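Local coordinates for protein pectate lyase (Erwinia chrysanthemi, PDB 1RU4) that cleaves pectate, the galacturonate polymer of plant cell walls, by beta-elimination, using a parallel beta-helix scaffold, at residues S5-G10 / I16-P21; M36-A41 / I51-G56; F96-S101 / Q105-F110. All coordinates share one frame; numbering follows the deposited sequence.

Contact 1. Residues S5-G10 / I16-P21; sequences SDLTSG and IYYVAP
Leu-7 and Thr-8 meet Ile-16 and Tyr-18 in a small, largely apolar surface contact that lays the N-terminal loop against strand 16-19, at the beginning of the parallel beta-helix. Two pairs of groups account for it, and the buried area is modest, 125 Å² over both sides. In the first, Leu-7 has CG anti to the backbone N (chi1 175°), which directs its methyls at the tyrosine; CD2 reaches Tyr-18 OH at 3.5 Å, the two side chains running at about a right angle, with the methyl oblique to the ring. In the second, Thr-8 CG2 lies 3.7 Å from Ile-16 CD1, again with the side chains nearly perpendicular. Ile-16 also puts its CG2 over one face of the Tyr-18 ring, 3.6 Å above the plane and toward the rim, so the two strand residues present a joined surface.

The loop is shaped from within. Asp-6 to Ser-9 form a type I turn closed by Ser-9 N to Asp-6 O (3.0 Å), and Asp-6 OD2 takes Gly-10 N at 2.8 Å from above the carboxylate plane. Ser-9 OG adds ties to Ala-86 O and to the N of Cys-89, whose sulfur is joined to Cys-3 in a disulfide, and Thr-8 OG1 turns to Ile-11 O. Leu-7 and Ile-16 both also rest on Leu-52.

One methyl-methyl touch and one methyl beside a phenol oxygen, without a polar bond between the segments, imply a contact that does little by itself to fix direction.

Contact 2. Residues M36-A41 / I51-G56; sequences MSFSAA and ILLKPG
Ala-41 N donates to Ser-37 O at 3.1 Å, closing the first turn of helix 38-44 and bringing the Ala-41 methyl round to strand 50-53. Ser-37 occupies the N-cap, and its OG shares a hydrogen bond with Ser-39 OG (3.1 Å) in which either hydroxyl could be the donor.

Packing against the strand is apolar and centres on Ile-51. Ala-41 CB sits 3.9 Å from Ile-51 CG2, while the other branch of the isoleucine extends alongside the alanine and brings CD1 to 3.9 Å from the Ala-41 carbonyl carbon. One turn back, Phe-38 has CG anti to its backbone N (chi1 -175°), which carries the ring across to the strand: CE1 comes within 4.1 Å of Ile-51 CG2, and CD1 within 3.8 Å of Leu-53 CD2. Both methyls approach the ring obliquely.

In the right-handed parallel beta-helix, helix 38-44 lies on the connection between strands 16-19 and 50-53, at the N-terminal end of the coil, consistent with the end caps seen in other pectate lyases. Val-19 from the neighbouring strand touches Ala-41, Ile-51 and Leu-53. On the other flank Phe-38 meets Phe-94 edge-to-face, and both Phe-38 and Leu-53 reach Val-84 of the next coil.

Ile-51 points to the helix and Leu-53 reaches Phe-38 with its CD2 methyl, whereas Leu-52 between them packs on Ile-16 and Leu-7.

Contact 3. Residues F96-S101 / Q105-F110; sequences FSFPDS and QASYGF
Phe-96 lays its ring against Gly-109 in a CH-pi contact: the glycine CA stands 3.6 Å from the ring centroid, 16° off the normal and over one face. CG is anti to the carbonyl carbon in Phe-96 (chi1 -71°), a setting that swings the ring over to the glycine, whose lack of a side chain lets the backbone lie directly on it. The same residue carries its oxygen to the far end of the ring, where Gly-109 O is 3.2 Å from Phe-96 CZ.

Ring-to-ring packing follows at the rim. Phe-96 CZ and Phe-110 CE1 are 3.9 Å apart, each lying near the plane of the other ring, so that the two rings meet edge against edge.

A looser contact joins Phe-98 to Ser-107, the centre of an inverse gamma turn. Ser-107 OG approaches Phe-98 CZ obliquely at 3.9 Å and has its hydrogen bond elsewhere.

The segments flank the bend of a loop between strands 92-95 and 110-112 of the beta-helix. Backbone bonds from Phe-96 to Thr-125 and from Gly-109 to Ile-70 and Gln-130 tie it to adjacent coils. A glycine CA over the ring face and a phenylalanine at its rim imply a close, mainly apolar fit around Phe-96, which with Phe-110 also rests on Val-124 of strand 122-125.

In the fold
From the N terminus the three contacts follow in series, none nested in or crossing another. Contact 1 closes a short loop, returning residues 5-10 to strand 16-19. Contact 2 then closes the connection through helix 38-44 onto strand 50-53. These two touch: Tyr-17 O with Leu-52 N and Val-19 O with Lys-54 N, each at 2.9 Å, are probable hydrogen bonds alongside the parallel pairing of strands 16-19 and 50-53, and Val-19 CG2 packs on Ala-41 CB at 3.5 Å. Contact 3 closes a later loop between strands 92-95 and 110-112. Its centre lies about 21 Å from that of contact 2 and about 27 Å from that of contact 1, and it touches neither.

Contact 1. Residues S5-G10 / I16-P21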
ATOM      1  N   SER A   5     -14.523  13.718 -15.866  1.00  7.98           N
ATOM      2  CA  SER A   5     -15.666  14.604 -16.089  1.00  9.91           C
ATOM      3  C   SER A   5     -16.460  14.910 -14.816  1.00  9.70           C
ATOM      4  O   SER A   5     -17.387  15.720 -14.836  1.00 11.50           O
ATOM      5  CB  SER A   5     -16.597  14.019 -17.155  1.00 11.20           C
ATOM      6  OG  SER A   5     -17.206  12.820 -16.705  1.00 13.93           O
ATOM      7  N   ASP A   6     -16.089  14.263 -13.714  1.00  8.35           N
ATOM      8  CA  ASP A   6     -16.773  14.437 -12.437  1.00  8.37           C
ATOM      9  C   ASP A   6     -16.004  15.407 -11.543  1.00  7.37           C
ATOM     10  O   ASP A   6     -14.934  15.074 -11.030  1.00  7.33           O
ATOM     11  CB  ASP A   6     -16.909  13.076 -11.740  1.00  9.90           C
ATOM     12  CG  ASP A   6     -17.839  13.107 -10.534  1.00 12.90           C
ATOM     13  OD1 ASP A   6     -18.262  14.195 -10.096  1.00 16.02           O
ATOM     14  OD2 ASP A   6     -18.147  12.015 -10.021  1.00 14.57           O
ATOM     15  N   LEU A   7     -16.575  16.592 -11.334  1.00  7.19           N
ATOM     16  CA  LEU A   7     -15.953  17.621 -10.501  1.00  7.07           C
ATOM     17  C   LEU A   7     -15.506  17.091  -9.141  1.00  6.77           C
ATOM     18  O   LEU A   7     -14.361  17.299  -8.740  1.00  6.18           O
ATOM     19  CB  LEU A   7     -16.916  18.795 -10.295  1.00  7.54           C
ATOM     20  CG  LEU A   7     -16.452  19.912  -9.351  1.00  9.77           C
ATOM     21  CD1 LEU A   7     -15.273  20.658  -9.958  1.00  9.16           C
ATOM     22  CD2 LEU A   7     -17.599  20.871  -9.079  1.00  9.67           C
ATOM     23  N   THR A   8     -16.405  16.392  -8.449  1.00  6.98           N
ATOM     24  CA  THR A   8     -16.126  15.889  -7.105  1.00  7.03           C
ATOM     25  C   THR A   8     -15.499  14.497  -7.053  1.00  7.53           C
ATOM     26  O   THR A   8     -15.462  13.869  -5.991  1.00  7.20           O
ATOM     27  CB  THR A   8     -17.386  15.898  -6.225  1.00  7.50           C
ATOM     28  OG1 THR A   8     -18.363  15.008  -6.781  1.00  8.69           O
ATOM     29  CG2 THR A   8     -17.968  17.306  -6.133  1.00  8.62           C
ATOM     30  N   SER A   9     -15.047  14.004  -8.202  1.00  5.89           N
ATOM     31  CA  SER A   9     -14.325  12.739  -8.270  1.00  5.84           C
ATOM     32  C   SER A   9     -15.054  11.549  -7.634  1.00  7.94           C
ATOM     33  O   SER A   9     -14.445  10.742  -6.930  1.00  7.61           O
ATOM     34  CB  SER A   9     -12.942  12.914  -7.635  1.00  7.08           C
ATOM     35  OG  SER A   9     -12.257  14.001  -8.233  1.00  5.54           O
ATOM     36  N   GLY A  10     -16.359  11.455  -7.879  1.00  8.28           N
ATOM     37  CA  GLY A  10     -17.142  10.340  -7.369  1.00 10.17           C
ATOM     38  C   GLY A  10     -17.761  10.524  -5.995  1.00 10.73           C
ATOM     39  O   GLY A  10     -18.520   9.668  -5.534  1.00 13.36           O
ATOM     40  N   ILE A  16     -19.179  21.949  -0.528  1.00 11.51           N
ATOM     41  CA  ILE A  16     -17.843  21.925  -1.109  1.00 11.11           C
ATOM     42  C   ILE A  16     -17.043  23.163  -0.716  1.00 10.99           C
ATOM     43  O   ILE A  16     -17.526  24.291  -0.832  1.00 11.96           O
ATOM     44  CB  ILE A  16     -17.899  21.870  -2.654  1.00  9.73           C
ATOM     45  CG1 ILE A  16     -18.707  20.654  -3.114  1.00 11.06           C
ATOM     46  CG2 ILE A  16     -16.486  21.836  -3.237  1.00 11.32           C
ATOM     47  CD1 ILE A  16     -18.914  20.585  -4.613  1.00 12.70           C
ATOM     48  N   TYR A  17     -15.827  22.937  -0.231  1.00 10.02           N
ATOM     49  CA  TYR A  17     -14.893  24.022   0.056  1.00  9.32           C
ATOM     50  C   TYR A  17     -13.816  23.973  -1.020  1.00  9.58           C
ATOM     51  O   TYR A  17     -13.010  23.040  -1.060  1.00  9.51           O
ATOM     52  CB  TYR A  17     -14.251  23.843   1.434  1.00  9.07           C
ATOM     53  CG  TYR A  17     -15.231  23.883   2.579  1.00  9.38           C
ATOM     54  CD1 TYR A  17     -15.759  22.707   3.108  1.00  8.68           C
ATOM     55  CD2 TYR A  17     -15.646  25.097   3.124  1.00 10.64           C
ATOM     56  CE1 TYR A  17     -16.678  22.736   4.149  1.00 11.12           C
ATOM     57  CE2 TYR A  17     -16.568  25.141   4.166  1.00 11.77           C
ATOM     58  CZ  TYR A  17     -17.081  23.959   4.672  1.00 12.03           C
ATOM     59  OH  TYR A  17     -18.005  23.999   5.691  1.00 13.82           O
ATOM     60  N   TYR A  18     -13.830  24.957  -1.915  1.00  7.35           N
ATOM     61  CA  TYR A  18     -12.855  25.024  -2.998  1.00  8.81           C
ATOM     62  C   TYR A  18     -11.511  25.553  -2.512  1.00  8.87           C
ATOM     63  O   TYR A  18     -11.417  26.663  -1.975  1.00  8.82           O
ATOM     64  CB  TYR A  18     -13.381  25.890  -4.141  1.00  8.01           C
ATOM     65  CG  TYR A  18     -14.541  25.283  -4.899  1.00  8.88           C
ATOM     66  CD1 TYR A  18     -15.843  25.354  -4.403  1.00 10.35           C
ATOM     67  CD2 TYR A  18     -14.340  24.672  -6.136  1.00 11.49           C
ATOM     68  CE1 TYR A  18     -16.918  24.833  -5.123  1.00 11.75           C
ATOM     69  CE2 TYR A  18     -15.404  24.149  -6.864  1.00 11.30           C
ATOM     70  CZ  TYR A  18     -16.687  24.234  -6.354  1.00 12.72           C
ATOM     71  OH  TYR A  18     -17.737  23.729  -7.083  1.00 14.75           O
ATOM     72  N   VAL A  19     -10.474  24.747  -2.717  1.00  7.28           N
ATOM     73  CA  VAL A  19      -9.125  25.057  -2.263  1.00  7.64           C
ATOM     74  C   VAL A  19      -8.133  25.000  -3.424  1.00  6.99           C
ATOM     75  O   VAL A  19      -8.296  24.209  -4.353  1.00  6.37           O
ATOM     76  CB  VAL A  19      -8.695  24.054  -1.153  1.00  6.57           C
ATOM     77  CG1 VAL A  19      -7.214  24.202  -0.814  1.00  7.32           C
ATOM     78  CG2 VAL A  19      -9.538  24.270   0.094  1.00  8.22           C
ATOM     79  N   ALA A  20      -7.124  25.866  -3.372  1.00  7.94           N
ATOM     80  CA  ALA A  20      -6.062  25.893  -4.372  1.00  8.05           C
ATOM     81  C   ALA A  20      -4.754  26.263  -3.676  1.00  8.31           C
ATOM     82  O   ALA A  20      -4.770  26.776  -2.558  1.00  9.13           O
ATOM     83  CB  ALA A  20      -6.388  26.905  -5.466  1.00  8.80           C
ATOM     84  N   PRO A  21      -3.603  25.979  -4.315  1.00  9.89           N
ATOM     85  CA  PRO A  21      -2.303  26.302  -3.716  1.00 10.92           C
ATOM     86  C   PRO A  21      -2.146  27.782  -3.358  1.00 13.33           C
ATOM     87  O   PRO A  21      -1.517  28.119  -2.354  1.00 14.14           O
ATOM     88  CB  PRO A  21      -1.319  25.885  -4.808  1.00 10.69           C
ATOM     89  CG  PRO A  21      -2.007  24.721  -5.442  1.00 11.29           C
ATOM     90  CD  PRO A  21      -3.424  25.230  -5.573  1.00 10.04           C
TER

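Contact 2. Residues M36-A41 / I51-G56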
ATOM      1  N   MET A  36      -9.986  29.151  -1.167  1.00 15.21           N
ATOM      2  CA  MET A  36      -9.466  29.394   0.172  1.00 14.80           C
ATOM      3  C   MET A  36      -8.229  28.518   0.378  1.00 13.33           C
ATOM      4  O   MET A  36      -7.932  27.647  -0.447  1.00 12.39           O
ATOM      5  CB  MET A  36     -10.540  29.092   1.226  1.00 17.24           C
ATOM      6  CG  MET A  36     -10.958  27.631   1.324  1.00 16.38           C
ATOM      7  SD  MET A  36     -12.602  27.413   2.055  1.00 16.48           S
ATOM      8  CE  MET A  36     -12.341  27.988   3.700  1.00 17.85           C
ATOM      9  N   SER A  37      -7.487  28.775   1.452  1.00 12.19           N
ATOM     10  CA  SER A  37      -6.295  27.985   1.752  1.00 11.56           C
ATOM     11  C   SER A  37      -6.689  26.630   2.329  1.00 11.10           C
ATOM     12  O   SER A  37      -7.814  26.452   2.806  1.00 11.65           O
ATOM     13  CB  SER A  37      -5.393  28.725   2.743  1.00 11.43           C
ATOM     14  OG  SER A  37      -6.024  28.863   4.005  1.00 11.98           O
ATOM     15  N   PHE A  38      -5.759  25.680   2.294  1.00 10.71           N
ATOM     16  CA  PHE A  38      -6.020  24.354   2.842  1.00 10.35           C
ATOM     17  C   PHE A  38      -6.318  24.438   4.336  1.00 10.76           C
ATOM     18  O   PHE A  38      -7.238  23.784   4.824  1.00  8.97           O
ATOM     19  CB  PHE A  38      -4.836  23.412   2.594  1.00 10.90           C
ATOM     20  CG  PHE A  38      -5.093  21.989   3.019  1.00  9.95           C
ATOM     21  CD1 PHE A  38      -6.047  21.215   2.365  1.00 10.07           C
ATOM     22  CD2 PHE A  38      -4.395  21.429   4.085  1.00 10.60           C
ATOM     23  CE1 PHE A  38      -6.304  19.903   2.765  1.00 10.35           C
ATOM     24  CE2 PHE A  38      -4.644  20.117   4.492  1.00 10.81           C
ATOM     25  CZ  PHE A  38      -5.601  19.354   3.830  1.00 11.43           C
ATOM     26  N   SER A  39      -5.553  25.263   5.050  1.00 10.72           N
ATOM     27  CA  SER A  39      -5.748  25.438   6.488  1.00 11.41           C
ATOM     28  C   SER A  39      -7.120  26.024   6.829  1.00 10.12           C
ATOM     29  O   SER A  39      -7.755  25.601   7.794  1.00 10.56           O
ATOM     30  CB  SER A  39      -4.635  26.305   7.087  1.00 12.69           C
ATOM     31  OG  SER A  39      -4.589  27.586   6.485  1.00 17.09           O
ATOM     32  N   ALA A  40      -7.581  26.982   6.026  1.00 11.22           N
ATOM     33  CA  ALA A  40      -8.890  27.599   6.245  1.00 10.33           C
ATOM     34  C   ALA A  40     -10.006  26.574   6.048  1.00 10.48           C
ATOM     35  O   ALA A  40     -10.958  26.521   6.831  1.00  9.74           O
ATOM     36  CB  ALA A  40      -9.083  28.783   5.305  1.00 11.83           C
ATOM     37  N   ALA A  41      -9.870  25.747   5.015  1.00  7.79           N
ATOM     38  CA  ALA A  41     -10.853  24.703   4.736  1.00  7.98           C
ATOM     39  C   ALA A  41     -10.883  23.671   5.859  1.00  7.88           C
ATOM     40  O   ALA A  41     -11.952  23.228   6.278  1.00  8.54           O
ATOM     41  CB  ALA A  41     -10.546  24.033   3.410  1.00  8.21           C
ATOM     42  N   ILE A  51     -13.448  18.931   1.138  1.00  7.01           N
ATOM     43  CA  ILE A  51     -12.399  19.886   0.809  1.00  6.56           C
ATOM     44  C   ILE A  51     -11.933  19.490  -0.593  1.00  8.00           C
ATOM     45  O   ILE A  51     -11.258  18.470  -0.775  1.00  7.31           O
ATOM     46  CB  ILE A  51     -11.213  19.804   1.807  1.00  5.11           C
ATOM     47  CG1 ILE A  51     -11.688  20.156   3.220  1.00  7.16           C
ATOM     48  CG2 ILE A  51     -10.092  20.748   1.374  1.00  7.26           C
ATOM     49  CD1 ILE A  51     -10.598  20.094   4.269  1.00  7.66           C
ATOM     50  N   LEU A  52     -12.364  20.258  -1.587  1.00  7.43           N
ATOM     51  CA  LEU A  52     -12.043  19.969  -2.979  1.00  6.68           C
ATOM     52  C   LEU A  52     -10.793  20.722  -3.418  1.00  5.50           C
ATOM     53  O   LEU A  52     -10.779  21.954  -3.485  1.00  6.82           O
ATOM     54  CB  LEU A  52     -13.225  20.325  -3.880  1.00  7.81           C
ATOM     55  CG  LEU A  52     -13.141  19.856  -5.333  1.00  6.93           C
ATOM     56  CD1 LEU A  52     -13.144  18.336  -5.387  1.00  8.43           C
ATOM     57  CD2 LEU A  52     -14.310  20.420  -6.124  1.00  9.12           C
ATOM     58  N   LEU A  53      -9.746  19.960  -3.713  1.00  5.63           N
ATOM     59  CA  LEU A  53      -8.451  20.514  -4.080  1.00  4.90           C
ATOM     60  C   LEU A  53      -8.263  20.678  -5.583  1.00  5.97           C
ATOM     61  O   LEU A  53      -8.472  19.741  -6.352  1.00  5.63           O
ATOM     62  CB  LEU A  53      -7.341  19.606  -3.543  1.00  6.79           C
ATOM     63  CG  LEU A  53      -7.376  19.281  -2.046  1.00  5.94           C
ATOM     64  CD1 LEU A  53      -6.457  18.109  -1.743  1.00  5.66           C
ATOM     65  CD2 LEU A  53      -6.974  20.503  -1.235  1.00  8.20           C
ATOM     66  N   LYS A  54      -7.863  21.873  -6.002  1.00  6.43           N
ATOM     67  CA  LYS A  54      -7.506  22.094  -7.396  1.00  6.84           C
ATOM     68  C   LYS A  54      -6.255  21.253  -7.650  1.00  6.59           C
ATOM     69  O   LYS A  54      -5.338  21.241  -6.826  1.00  7.13           O
ATOM     70  CB  LYS A  54      -7.187  23.572  -7.633  1.00  8.82           C
ATOM     71  CG  LYS A  54      -6.786  23.908  -9.059  1.00 10.46           C
ATOM     72  CD  LYS A  54      -6.312  25.345  -9.163  1.00 15.00           C
ATOM     73  CE  LYS A  54      -5.795  25.662 -10.557  1.00 18.06           C
ATOM     74  NZ  LYS A  54      -5.244  27.042 -10.633  1.00 22.20           N
ATOM     75  N   PRO A  55      -6.222  20.498  -8.762  1.00  6.61           N
ATOM     76  CA  PRO A  55      -5.038  19.679  -9.047  1.00  6.08           C
ATOM     77  C   PRO A  55      -3.779  20.547  -9.100  1.00  7.17           C
ATOM     78  O   PRO A  55      -3.793  21.641  -9.665  1.00  8.14           O
ATOM     79  CB  PRO A  55      -5.366  19.076 -10.412  1.00  6.84           C
ATOM     80  CG  PRO A  55      -6.859  18.925 -10.354  1.00  8.33           C
ATOM     81  CD  PRO A  55      -7.287  20.246  -9.750  1.00  7.11           C
ATOM     82  N   GLY A  56      -2.712  20.066  -8.467  1.00  6.38           N
ATOM     83  CA  GLY A  56      -1.468  20.813  -8.427  1.00  6.21           C
ATOM     84  C   GLY A  56      -0.609  20.407  -7.246  1.00  6.27           C
ATOM     85  O   GLY A  56      -0.826  19.351  -6.647  1.00  6.39           O
TER

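Contact 3. Residues F96-S101 / Q105-F110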
ATOM      1  N   PHE A  96       6.307  18.343   1.456  1.00  5.59           N
ATOM      2  CA  PHE A  96       6.787  18.845   2.741  1.00  5.31           C
ATOM      3  C   PHE A  96       8.219  19.380   2.735  1.00  5.66           C
ATOM      4  O   PHE A  96       8.771  19.734   3.780  1.00  5.72           O
ATOM      5  CB  PHE A  96       6.547  17.807   3.838  1.00  5.68           C
ATOM      6  CG  PHE A  96       5.093  17.652   4.198  1.00  5.26           C
ATOM      7  CD1 PHE A  96       4.249  16.852   3.427  1.00  4.75           C
ATOM      8  CD2 PHE A  96       4.554  18.348   5.279  1.00  5.33           C
ATOM      9  CE1 PHE A  96       2.891  16.752   3.726  1.00  5.01           C
ATOM     10  CE2 PHE A  96       3.198  18.254   5.585  1.00  5.07           C
ATOM     11  CZ  PHE A  96       2.365  17.456   4.807  1.00  5.09           C
ATOM     12  N   SER A  97       8.815  19.410   1.545  1.00  5.44           N
ATOM     13  CA  SER A  97      10.065  20.125   1.278  1.00  6.10           C
ATOM     14  C   SER A  97      11.369  19.740   1.984  1.00  6.77           C
ATOM     15  O   SER A  97      12.336  20.504   1.932  1.00  6.90           O
ATOM     16  CB  SER A  97       9.831  21.629   1.466  1.00  7.94           C
ATOM     17  OG  SER A  97       8.714  22.073   0.715  1.00  7.76           O
ATOM     18  N   PHE A  98      11.426  18.577   2.622  1.00  6.47           N
ATOM     19  CA  PHE A  98      12.659  18.186   3.301  1.00  5.53           C
ATOM     20  C   PHE A  98      13.797  17.829   2.353  1.00  5.81           C
ATOM     21  O   PHE A  98      13.589  17.133   1.358  1.00  5.49           O
ATOM     22  CB  PHE A  98      12.417  16.996   4.236  1.00  5.14           C
ATOM     23  CG  PHE A  98      12.059  17.392   5.633  1.00  4.71           C
ATOM     24  CD1 PHE A  98      10.779  17.838   5.937  1.00  5.63           C
ATOM     25  CD2 PHE A  98      13.012  17.336   6.649  1.00  6.75           C
ATOM     26  CE1 PHE A  98      10.450  18.228   7.233  1.00  6.21           C
ATOM     27  CE2 PHE A  98      12.693  17.723   7.947  1.00  6.62           C
ATOM     28  CZ  PHE A  98      11.409  18.171   8.240  1.00  4.79           C
ATOM     29  N   PRO A  99      15.007  18.361   2.609  1.00  5.90           N
ATOM     30  CA  PRO A  99      16.148  18.041   1.748  1.00  6.18           C
ATOM     31  C   PRO A  99      16.413  16.544   1.909  1.00  5.28           C
ATOM     32  O   PRO A  99      15.997  15.938   2.904  1.00  6.37           O
ATOM     33  CB  PRO A  99      17.278  18.864   2.364  1.00  7.77           C
ATOM     34  CG  PRO A  99      16.568  20.062   2.891  1.00  6.53           C
ATOM     35  CD  PRO A  99      15.354  19.435   3.553  1.00  7.24           C
ATOM     36  N   ASP A 100      17.106  15.951   0.946  1.00  7.09           N
ATOM     37  CA  ASP A 100      17.353  14.511   0.958  1.00  8.06           C
ATOM     38  C   ASP A 100      18.069  13.985   2.203  1.00  9.00           C
ATOM     39  O   ASP A 100      17.767  12.892   2.679  1.00 10.56           O
ATOM     40  CB  ASP A 100      18.120  14.100  -0.304  1.00  9.48           C
ATOM     41  CG  ASP A 100      17.313  14.307  -1.578  1.00 12.98           C
ATOM     42  OD1 ASP A 100      17.883  14.126  -2.673  1.00 16.52           O
ATOM     43  OD2 ASP A 100      16.113  14.646  -1.491  1.00 14.98           O
ATOM     44  N   SER A 101      18.992  14.775   2.742  1.00 10.07           N
ATOM     45  CA  SER A 101      19.789  14.352   3.893  1.00 10.99           C
ATOM     46  C   SER A 101      19.148  14.644   5.249  1.00 11.14           C
ATOM     47  O   SER A 101      19.604  14.139   6.276  1.00 11.85           O
ATOM     48  CB  SER A 101      21.167  15.017   3.835  1.00 12.69           C
ATOM     49  OG  SER A 101      21.046  16.428   3.892  1.00 17.85           O
ATOM     50  N   GLN A 105      12.470  13.583  13.774  1.00  6.10           N
ATOM     51  CA  GLN A 105      11.714  12.575  14.510  1.00  5.70           C
ATOM     52  C   GLN A 105      10.256  13.007  14.667  1.00  6.80           C
ATOM     53  O   GLN A 105       9.973  14.113  15.131  1.00  6.12           O
ATOM     54  CB  GLN A 105      12.342  12.359  15.890  1.00  6.23           C
ATOM     55  CG  GLN A 105      11.715  11.231  16.708  1.00  5.33           C
ATOM     56  CD  GLN A 105      12.121   9.855  16.218  1.00  6.21           C
ATOM     57  OE1 GLN A 105      13.235   9.660  15.732  1.00  8.50           O
ATOM     58  NE2 GLN A 105      11.220   8.888  16.355  1.00  8.17           N
ATOM     59  N   ALA A 106       9.346  12.132  14.247  1.00  5.75           N
ATOM     60  CA  ALA A 106       7.904  12.365  14.322  1.00  6.52           C
ATOM     61  C   ALA A 106       7.362  13.467  13.410  1.00  6.80           C
ATOM     62  O   ALA A 106       6.209  13.879  13.555  1.00  6.54           O
ATOM     63  CB  ALA A 106       7.467  12.607  15.775  1.00  7.68           C
ATOM     64  N   SER A 107       8.182  13.955  12.479  1.00  5.09           N
ATOM     65  CA  SER A 107       7.702  14.943  11.518  1.00  5.21           C
ATOM     66  C   SER A 107       7.027  14.240  10.345  1.00  5.27           C
ATOM     67  O   SER A 107       7.561  14.190   9.233  1.00  5.90           O
ATOM     68  CB  SER A 107       8.832  15.844  11.017  1.00  6.11           C
ATOM     69  OG  SER A 107       8.318  16.847  10.152  1.00  7.64           O
ATOM     70  N   TYR A 108       5.854  13.682  10.615  1.00  5.40           N
ATOM     71  CA  TYR A 108       5.065  13.011   9.590  1.00  5.21           C
ATOM     72  C   TYR A 108       4.557  14.060   8.605  1.00  5.25           C
ATOM     73  O   TYR A 108       4.609  15.260   8.884  1.00  4.97           O
ATOM     74  CB  TYR A 108       3.861  12.308  10.225  1.00  4.99           C
ATOM     75  CG  TYR A 108       4.167  11.583  11.515  1.00  5.04           C
ATOM     76  CD1 TYR A 108       3.460  11.872  12.682  1.00  5.47           C
ATOM     77  CD2 TYR A 108       5.168  10.615  11.575  1.00  5.81           C
ATOM     78  CE1 TYR A 108       3.740  11.218  13.875  1.00  6.96           C
ATOM     79  CE2 TYR A 108       5.459   9.951  12.768  1.00  6.17           C
ATOM     80  CZ  TYR A 108       4.739  10.260  13.912  1.00  5.68           C
ATOM     81  OH  TYR A 108       5.013   9.613  15.097  1.00  7.78           O
ATOM     82  N   GLY A 109       4.106  13.610   7.440  1.00  4.00           N
ATOM     83  CA  GLY A 109       3.457  14.512   6.506  1.00  3.69           C
ATOM     84  C   GLY A 109       2.043  14.729   7.018  1.00  4.76           C
ATOM     85  O   GLY A 109       1.706  15.808   7.520  1.00  5.43           O
ATOM     86  N   PHE A 110       1.220  13.688   6.903  1.00  4.77           N
ATOM     87  CA  PHE A 110      -0.143  13.695   7.438  1.00  5.60           C
ATOM     88  C   PHE A 110      -0.177  12.875   8.731  1.00  5.67           C
ATOM     89  O   PHE A 110       0.128  11.685   8.720  1.00  8.18           O
ATOM     90  CB  PHE A 110      -1.131  13.060   6.447  1.00  5.91           C
ATOM     91  CG  PHE A 110      -1.446  13.906   5.239  1.00  5.36           C
ATOM     92  CD1 PHE A 110      -0.821  15.132   5.021  1.00  5.26           C
ATOM     93  CD2 PHE A 110      -2.385  13.462   4.311  1.00  7.22           C
ATOM     94  CE1 PHE A 110      -1.128  15.899   3.896  1.00  4.93           C
ATOM     95  CE2 PHE A 110      -2.699  14.220   3.185  1.00  7.45           C
ATOM     96  CZ  PHE A 110      -2.071  15.442   2.975  1.00  5.55           C
TER